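Local coordinates for protein isoflavone reductase (Medicago sativa, PDB 2GAS) that reduces 2'-hydroxyisoflavones to chiral isoflavanones with NADPH, a late step in making the pterocarpan phytoalexin medicarpin in alfalfa, at residues 152-158 against 187-191; 92-96 against 108-112; 216-221 against 296-300. All coordinates share one frame; numbering follows the deposited sequence.

Overall arrangement
From the N terminus, the chain first closes contact 2, where strand 107-109 and the turn after it return against helix 92-102; the strand belongs to the parallel sheet of the Rossmann-type nucleotide-binding half. Contact 1 follows with a span of 28 residues between its segments, pairing strand 154-155 with strand 185-189 in a small mixed sheet. Contact 3 comes last and makes the longest closure, bringing residues 296-300 near the C terminus back to 216-221. The three loops run in series; none nests or crosses. Contacts 1 and 3 touch through neighbouring strands 185-189 and 220-222, whereas the centres of contacts 2 and 3 lie about 29 Å apart.

Contact 1: 152-158 against 187-191; sequences CHAFTGY and AYVTE
Parallel strands 154-155 and 185-189 pair here at one edge of the small mixed sheet, with Ala-154 opposite Tyr-188 and Phe-155 opposite Val-189. Ala-154 N donates to Ala-187 O (3.0 Å), Val-189 N to Ala-154 O (3.1 Å) and Thr-156 N to Val-189 O (2.9 Å). Ala-154 CB rests 3.8 Å from Tyr-188 CD2 on one face of the sheet; on the other, Phe-155 and Val-189 both pack on Val-194 of helix 191-202, and Phe-155 also touches Ile-14 of the inferred NADP(+) site. Past the strands, a bend at chi2 (71°) turns the Glu-191 carboxylate back toward Gly-157, whose N donates to the syn lone pair of OE2 (2.9 Å). The carboxylate is turned 30° from the Phe-155 ring plane, and Glu-191 CG lies 3.7 Å from Phe-155 CD1. A water joins Glu-191 OE1 to Thr-156 OG1, which lies beside the side chain of Thr-190. Replacing Glu-191 with an alanine would probably leave Gly-157 N without its carboxylate acceptor and the water with one partner fewer. Carboxylate and water thus extend the polar link beyond the last backbone bond, joining the starts of helices 156-160 and 191-202.

Contact 2: 92-96 against 108-112; sequences QVKII and FFPSE
Phe-108 and Gln-92 bury the most surface in this contact, the first as an apolar ring under the helix and the second as a polar arm. The Phe-108 ring is carried toward helix 92-102 with CG anti to the backbone N (chi1 172°). Ile-95 and Ile-96 meet it at about right angles: Ile-95 presents its CG2 branch to CE1 and CZ of the ring, 4.1 Å from each, while Ile-96 CD1 lies near CD2, though it is modelled too close to CE2 for its exact fit to be trusted. From within the ring's own segment, Pro-110 N stands 4.0 Å above its centre.

Gln-92 runs extended to its amide, which carries OE1 beyond the ring to the turn that follows the strand. There OE1 accepts from Ser-111 N at 2.7 Å, in a nearly straight bond (169° at the hydrogen). The donor is tilted 30° from the amide's carbonyl plane. Gln-92 NE2 donates to Ile-89 O and to a water (2.8 Å), and that water donates to Ser-111 O. With both ends engaged, the amide has its flip settled: it holds the backbone N of Ser-111, the centre of an inverse gamma turn, directly and its O through the water. NZ of Lys-133, the inferred proton acceptor, bonds to Glu-112 O and weakly to Ser-111 O.

Helix 92-102 is the crossover of the right-handed beta-alpha-beta unit joining strands 79-82 and 107-109; Phe-108 also packs on Val-80 of the former strand and, with Ile-96, on Ile-140 of helix 126-143.

Contact 3: 216-221 against 296-300; sequences LPKNYL and YTTAD
Asn-219 and Tyr-296 carry most of the polar traffic between residues 216-221 and 296-300. The Asn-219 amide bonds through both ends: OD1 accepts from Ala-299 N (2.8 Å), the donor standing 51° out of the carbonyl plane, and ND2 donates to Thr-297 O (3.0 Å). The second bond is the straighter one, at 172°, and lies in both the amide plane and the carbonyl plane of Thr-297. ND2 also donates to Tyr-188 O, so this buried amide joins its own turn to the backbone of 297-299 and to strand 185-189. CG of Asn-219 sits beside its own backbone N (chi1 -67°), which directs the amide at the peptides on both sides of Thr-298.

Thr-298 is the N-cap of helix 299-303, its OG1 accepting from Glu-301 N, and Asn-219 OD1 takes a further first-turn NH, that of Ala-299. Another NH there, that of Asp-300, donates to a water that is itself bonded to Lys-218 O. The 3-10 segment 217-219 thus meets the start of the C-terminal helix while leading into strand 220-222, an edge strand of the mixed sheet.

Tyr-296 OH accepts from Lys-218 N in a nearly straight bond (3.0 Å). Leu-216 CB lies over one face of the ring in a CH-pi contact, 3.7 Å from the centroid, and its CD1 reaches the CG end of the same ring. Over the opposite face stands a water that accepts from Lys-218 NZ and donates to Tyr-296 O. The lysine chain bends at its third torsion, laying CE against Thr-298 CG2 and bringing NZ to that water. Beyond the polar cluster, Leu-221 CD1 meets Ala-299 CB at 3.9 Å.

Contact 1: 152-158 against 187-191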
# COMPACT_ATOMS: atom_id res chain seq x y z
N CYS A 152 -1.92 -3.38 -3.59
CA CYS A 152 -1.06 -2.71 -4.56
C CYS A 152 0.34 -3.27 -4.67
O CYS A 152 1.16 -2.76 -5.44
CB CYS A 152 -0.98 -1.22 -4.23
SG CYS A 152 -0.29 -0.88 -2.59
N HIS A 153 0.63 -4.30 -3.89
CA HIS A 153 1.94 -4.92 -3.91
C HIS A 153 3.11 -3.98 -3.61
O HIS A 153 3.07 -3.25 -2.63
CB HIS A 153 2.11 -5.68 -5.23
CG HIS A 153 1.24 -6.89 -5.30
ND1 HIS A 153 1.46 -8.00 -4.52
CD2 HIS A 153 0.08 -7.13 -5.96
CE1 HIS A 153 0.47 -8.86 -4.68
NE2 HIS A 153 -0.38 -8.35 -5.55
N ALA A 154 4.14 -3.97 -4.46
CA ALA A 154 5.34 -3.18 -4.17
C ALA A 154 5.40 -1.71 -4.56
O ALA A 154 5.47 -1.37 -5.74
CB ALA A 154 6.56 -3.91 -4.74
N PHE A 155 5.40 -0.84 -3.56
CA PHE A 155 5.50 0.60 -3.79
C PHE A 155 6.88 0.89 -4.36
O PHE A 155 7.88 0.38 -3.85
CB PHE A 155 5.36 1.38 -2.48
CG PHE A 155 3.96 1.49 -1.98
CD1 PHE A 155 3.05 2.33 -2.60
CD2 PHE A 155 3.56 0.77 -0.85
CE1 PHE A 155 1.75 2.46 -2.11
CE2 PHE A 155 2.27 0.90 -0.36
CZ PHE A 155 1.36 1.74 -0.99
N THR A 156 6.95 1.74 -5.38
CA THR A 156 8.24 2.08 -5.97
C THR A 156 9.17 2.75 -4.96
O THR A 156 10.36 2.44 -4.91
CB THR A 156 8.07 3.03 -7.17
OG1 THR A 156 7.20 4.11 -6.80
CG2 THR A 156 7.48 2.28 -8.36
N GLY A 157 8.61 3.65 -4.16
CA GLY A 157 9.41 4.36 -3.18
C GLY A 157 9.98 3.50 -2.07
O GLY A 157 10.88 3.94 -1.35
N TYR A 158 9.46 2.29 -1.93
CA TYR A 158 9.92 1.38 -0.88
C TYR A 158 10.74 0.20 -1.39
O TYR A 158 11.72 -0.18 -0.75
CB TYR A 158 8.73 0.86 -0.08
CG TYR A 158 8.12 1.91 0.82
CD1 TYR A 158 8.81 2.39 1.93
CD2 TYR A 158 6.85 2.44 0.55
CE1 TYR A 158 8.26 3.38 2.74
CE2 TYR A 158 6.30 3.43 1.36
CZ TYR A 158 7.01 3.89 2.45
OH TYR A 158 6.48 4.88 3.26
N ALA A 187 5.41 -6.90 -8.73
CA ALA A 187 4.52 -5.86 -9.26
C ALA A 187 4.84 -4.54 -8.57
O ALA A 187 4.78 -4.45 -7.34
CB ALA A 187 3.06 -6.25 -9.03
N TYR A 188 5.18 -3.52 -9.35
CA TYR A 188 5.55 -2.21 -8.82
C TYR A 188 4.59 -1.09 -9.23
O TYR A 188 4.07 -1.08 -10.34
CB TYR A 188 6.96 -1.84 -9.28
CG TYR A 188 8.00 -2.86 -8.90
CD1 TYR A 188 8.29 -3.93 -9.75
CD2 TYR A 188 8.66 -2.79 -7.67
CE1 TYR A 188 9.21 -4.91 -9.38
CE2 TYR A 188 9.58 -3.77 -7.30
CZ TYR A 188 9.85 -4.82 -8.15
OH TYR A 188 10.75 -5.80 -7.78
N VAL A 189 4.38 -0.14 -8.32
CA VAL A 189 3.47 0.97 -8.57
C VAL A 189 3.89 2.16 -7.70
O VAL A 189 4.32 1.98 -6.55
CB VAL A 189 2.01 0.56 -8.25
CG1 VAL A 189 1.88 0.14 -6.79
CG2 VAL A 189 1.05 1.70 -8.56
N THR A 190 3.79 3.37 -8.24
CA THR A 190 4.17 4.55 -7.45
C THR A 190 3.10 4.85 -6.41
O THR A 190 1.95 4.45 -6.56
CB THR A 190 4.36 5.80 -8.34
OG1 THR A 190 3.09 6.21 -8.86
CG2 THR A 190 5.31 5.51 -9.49
N GLU A 191 3.49 5.56 -5.35
CA GLU A 191 2.54 5.91 -4.31
C GLU A 191 1.42 6.77 -4.89
O GLU A 191 0.25 6.60 -4.56
CB GLU A 191 3.22 6.68 -3.17
CG GLU A 191 4.26 5.87 -2.38
CD GLU A 191 5.52 5.59 -3.17
OE1 GLU A 191 5.97 6.49 -3.91
OE2 GLU A 191 6.06 4.47 -3.06
O HOH W 1 7.88 6.41 -5.50

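Contact 2: 92-96 against 108-112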
# COMPACT_ATOMS: atom_id res chain seq x y z
N GLN A 92 -7.71 -1.24 14.08
CA GLN A 92 -8.84 -1.19 13.16
C GLN A 92 -10.06 -1.83 13.80
O GLN A 92 -11.17 -1.71 13.29
CB GLN A 92 -8.49 -1.87 11.84
CG GLN A 92 -7.46 -1.09 11.04
CD GLN A 92 -7.05 -1.79 9.77
OE1 GLN A 92 -7.55 -1.48 8.69
NE2 GLN A 92 -6.13 -2.74 9.89
N VAL A 93 -9.85 -2.53 14.91
CA VAL A 93 -10.96 -3.15 15.63
C VAL A 93 -11.82 -2.00 16.16
O VAL A 93 -13.04 -2.07 16.14
CB VAL A 93 -10.46 -3.98 16.83
CG1 VAL A 93 -11.64 -4.42 17.69
CG2 VAL A 93 -9.69 -5.18 16.34
N LYS A 94 -11.15 -0.95 16.62
CA LYS A 94 -11.83 0.22 17.14
C LYS A 94 -12.54 0.95 16.00
O LYS A 94 -13.65 1.45 16.18
CB LYS A 94 -10.82 1.15 17.82
CG LYS A 94 -10.08 0.48 18.97
CD LYS A 94 -8.82 1.24 19.36
CE LYS A 94 -8.11 0.55 20.52
NZ LYS A 94 -6.82 1.20 20.87
N ILE A 95 -11.91 0.99 14.84
CA ILE A 95 -12.52 1.65 13.69
C ILE A 95 -13.79 0.92 13.24
O ILE A 95 -14.80 1.54 12.92
CB ILE A 95 -11.54 1.72 12.50
CG1 ILE A 95 -10.33 2.57 12.87
CG2 ILE A 95 -12.26 2.31 11.28
CD1 ILE A 95 -10.65 4.02 13.15
N ILE A 96 -13.72 -0.41 13.22
CA ILE A 96 -14.86 -1.23 12.82
C ILE A 96 -16.02 -1.05 13.81
O ILE A 96 -17.18 -0.99 13.41
CB ILE A 96 -14.46 -2.73 12.73
CG1 ILE A 96 -13.48 -2.93 11.57
CG2 ILE A 96 -15.70 -3.60 12.51
CD1 ILE A 96 -14.06 -2.55 10.23
N PHE A 108 -15.64 0.26 3.22
CA PHE A 108 -14.49 0.44 4.10
C PHE A 108 -13.25 -0.18 3.49
O PHE A 108 -13.28 -1.33 3.05
CB PHE A 108 -14.76 -0.22 5.47
CG PHE A 108 -13.56 -0.24 6.39
CD1 PHE A 108 -12.79 0.90 6.60
CD2 PHE A 108 -13.22 -1.41 7.08
CE1 PHE A 108 -11.71 0.88 7.49
CE2 PHE A 108 -12.15 -1.43 7.97
CZ PHE A 108 -11.40 -0.29 8.17
N PHE A 109 -12.18 0.61 3.43
CA PHE A 109 -10.89 0.15 2.92
C PHE A 109 -9.97 -0.02 4.12
O PHE A 109 -9.50 0.96 4.68
CB PHE A 109 -10.22 1.18 2.00
CG PHE A 109 -10.77 1.23 0.60
CD1 PHE A 109 -12.01 1.79 0.34
CD2 PHE A 109 -10.00 0.75 -0.47
CE1 PHE A 109 -12.48 1.90 -0.97
CE2 PHE A 109 -10.47 0.85 -1.79
CZ PHE A 109 -11.71 1.43 -2.04
N PRO A 110 -9.71 -1.27 4.54
CA PRO A 110 -8.80 -1.41 5.69
C PRO A 110 -7.36 -1.14 5.27
O PRO A 110 -7.07 -0.95 4.08
CB PRO A 110 -9.04 -2.85 6.14
CG PRO A 110 -9.43 -3.54 4.87
CD PRO A 110 -10.36 -2.55 4.22
N SER A 111 -6.46 -1.13 6.25
CA SER A 111 -5.04 -0.85 6.01
C SER A 111 -4.33 -2.01 5.32
O SER A 111 -3.62 -2.80 5.95
CB SER A 111 -4.35 -0.52 7.35
OG SER A 111 -3.01 -0.14 7.15
N GLU A 112 -4.54 -2.11 4.01
CA GLU A 112 -3.94 -3.16 3.20
C GLU A 112 -2.74 -2.53 2.51
O GLU A 112 -1.68 -2.40 3.12
CB GLU A 112 -4.97 -3.65 2.18
CG GLU A 112 -6.13 -4.44 2.81
CD GLU A 112 -5.78 -5.89 3.08
OE1 GLU A 112 -4.87 -6.40 2.38
OE2 GLU A 112 -6.41 -6.51 3.96
O HOH W 2 -5.29 -4.35 7.78

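Contact 3: 216-221 against 296-300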
# COMPACT_ATOMS: atom_id res chain seq x y z
N LEU A 216 0.36 -3.97 -12.82
CA LEU A 216 0.41 -3.23 -14.08
C LEU A 216 1.41 -3.86 -15.06
O LEU A 216 2.58 -4.05 -14.75
CB LEU A 216 0.77 -1.77 -13.78
CG LEU A 216 -0.12 -1.13 -12.70
CD1 LEU A 216 0.48 0.18 -12.24
CD2 LEU A 216 -1.53 -0.93 -13.23
N PRO A 217 0.94 -4.19 -16.28
CA PRO A 217 1.74 -4.81 -17.33
C PRO A 217 3.21 -4.40 -17.48
O PRO A 217 4.10 -5.24 -17.39
CB PRO A 217 0.92 -4.54 -18.59
CG PRO A 217 -0.47 -4.67 -18.07
CD PRO A 217 -0.41 -3.86 -16.79
N LYS A 218 3.46 -3.11 -17.69
CA LYS A 218 4.83 -2.65 -17.86
C LYS A 218 5.65 -2.61 -16.58
O LYS A 218 6.86 -2.38 -16.62
CB LYS A 218 4.85 -1.28 -18.54
CG LYS A 218 4.44 -1.32 -20.00
CD LYS A 218 4.46 0.06 -20.65
CE LYS A 218 3.38 0.96 -20.07
NZ LYS A 218 3.35 2.30 -20.73
N ASN A 219 4.98 -2.83 -15.45
CA ASN A 219 5.64 -2.82 -14.14
C ASN A 219 5.65 -4.19 -13.49
O ASN A 219 6.00 -4.33 -12.32
CB ASN A 219 4.94 -1.83 -13.20
CG ASN A 219 5.09 -0.39 -13.66
OD1 ASN A 219 5.71 -0.11 -14.68
ND2 ASN A 219 4.53 0.54 -12.89
N TYR A 220 5.26 -5.21 -14.26
CA TYR A 220 5.24 -6.59 -13.78
C TYR A 220 6.59 -7.11 -14.27
O TYR A 220 6.72 -7.53 -15.42
CB TYR A 220 4.08 -7.33 -14.44
CG TYR A 220 3.73 -8.64 -13.80
CD1 TYR A 220 3.33 -8.70 -12.46
CD2 TYR A 220 3.76 -9.83 -14.53
CE1 TYR A 220 2.98 -9.91 -11.87
CE2 TYR A 220 3.40 -11.05 -13.94
CZ TYR A 220 3.01 -11.07 -12.61
OH TYR A 220 2.65 -12.27 -12.03
N LEU A 221 7.58 -7.09 -13.38
CA LEU A 221 8.94 -7.46 -13.76
C LEU A 221 9.67 -8.33 -12.76
O LEU A 221 9.51 -8.19 -11.55
CB LEU A 221 9.75 -6.18 -13.94
CG LEU A 221 9.20 -5.10 -14.87
CD1 LEU A 221 9.83 -3.76 -14.54
CD2 LEU A 221 9.45 -5.49 -16.31
N TYR A 296 -0.56 4.93 -15.81
CA TYR A 296 0.39 4.78 -14.71
C TYR A 296 1.84 5.08 -15.06
O TYR A 296 2.26 4.97 -16.22
CB TYR A 296 0.29 3.36 -14.14
CG TYR A 296 0.62 2.26 -15.12
CD1 TYR A 296 -0.36 1.70 -15.94
CD2 TYR A 296 1.91 1.75 -15.21
CE1 TYR A 296 -0.06 0.67 -16.83
CE2 TYR A 296 2.22 0.72 -16.09
CZ TYR A 296 1.24 0.18 -16.89
OH TYR A 296 1.55 -0.84 -17.75
N THR A 297 2.60 5.46 -14.04
CA THR A 297 4.02 5.75 -14.19
C THR A 297 4.73 4.40 -14.28
O THR A 297 4.53 3.52 -13.43
CB THR A 297 4.57 6.53 -12.97
OG1 THR A 297 3.99 7.84 -12.95
CG2 THR A 297 6.08 6.64 -13.05
N THR A 298 5.55 4.21 -15.30
CA THR A 298 6.25 2.94 -15.46
C THR A 298 7.48 2.84 -14.56
O THR A 298 7.99 3.84 -14.07
CB THR A 298 6.69 2.72 -16.92
OG1 THR A 298 7.64 3.73 -17.28
CG2 THR A 298 5.49 2.81 -17.85
N ALA A 299 7.94 1.61 -14.34
CA ALA A 299 9.13 1.41 -13.53
C ALA A 299 10.28 2.13 -14.23
O ALA A 299 11.15 2.72 -13.58
CB ALA A 299 9.43 -0.07 -13.40
N ASP A 300 10.27 2.09 -15.56
CA ASP A 300 11.30 2.74 -16.36
C ASP A 300 11.30 4.25 -16.09
O ASP A 300 12.35 4.84 -15.86
CB ASP A 300 11.04 2.49 -17.85
CG ASP A 300 12.11 3.10 -18.73
OD1 ASP A 300 13.24 2.58 -18.75
OD2 ASP A 300 11.81 4.12 -19.40
O HOH W 3 8.76 -0.31 -16.96
O HOH W 4 1.76 3.53 -18.66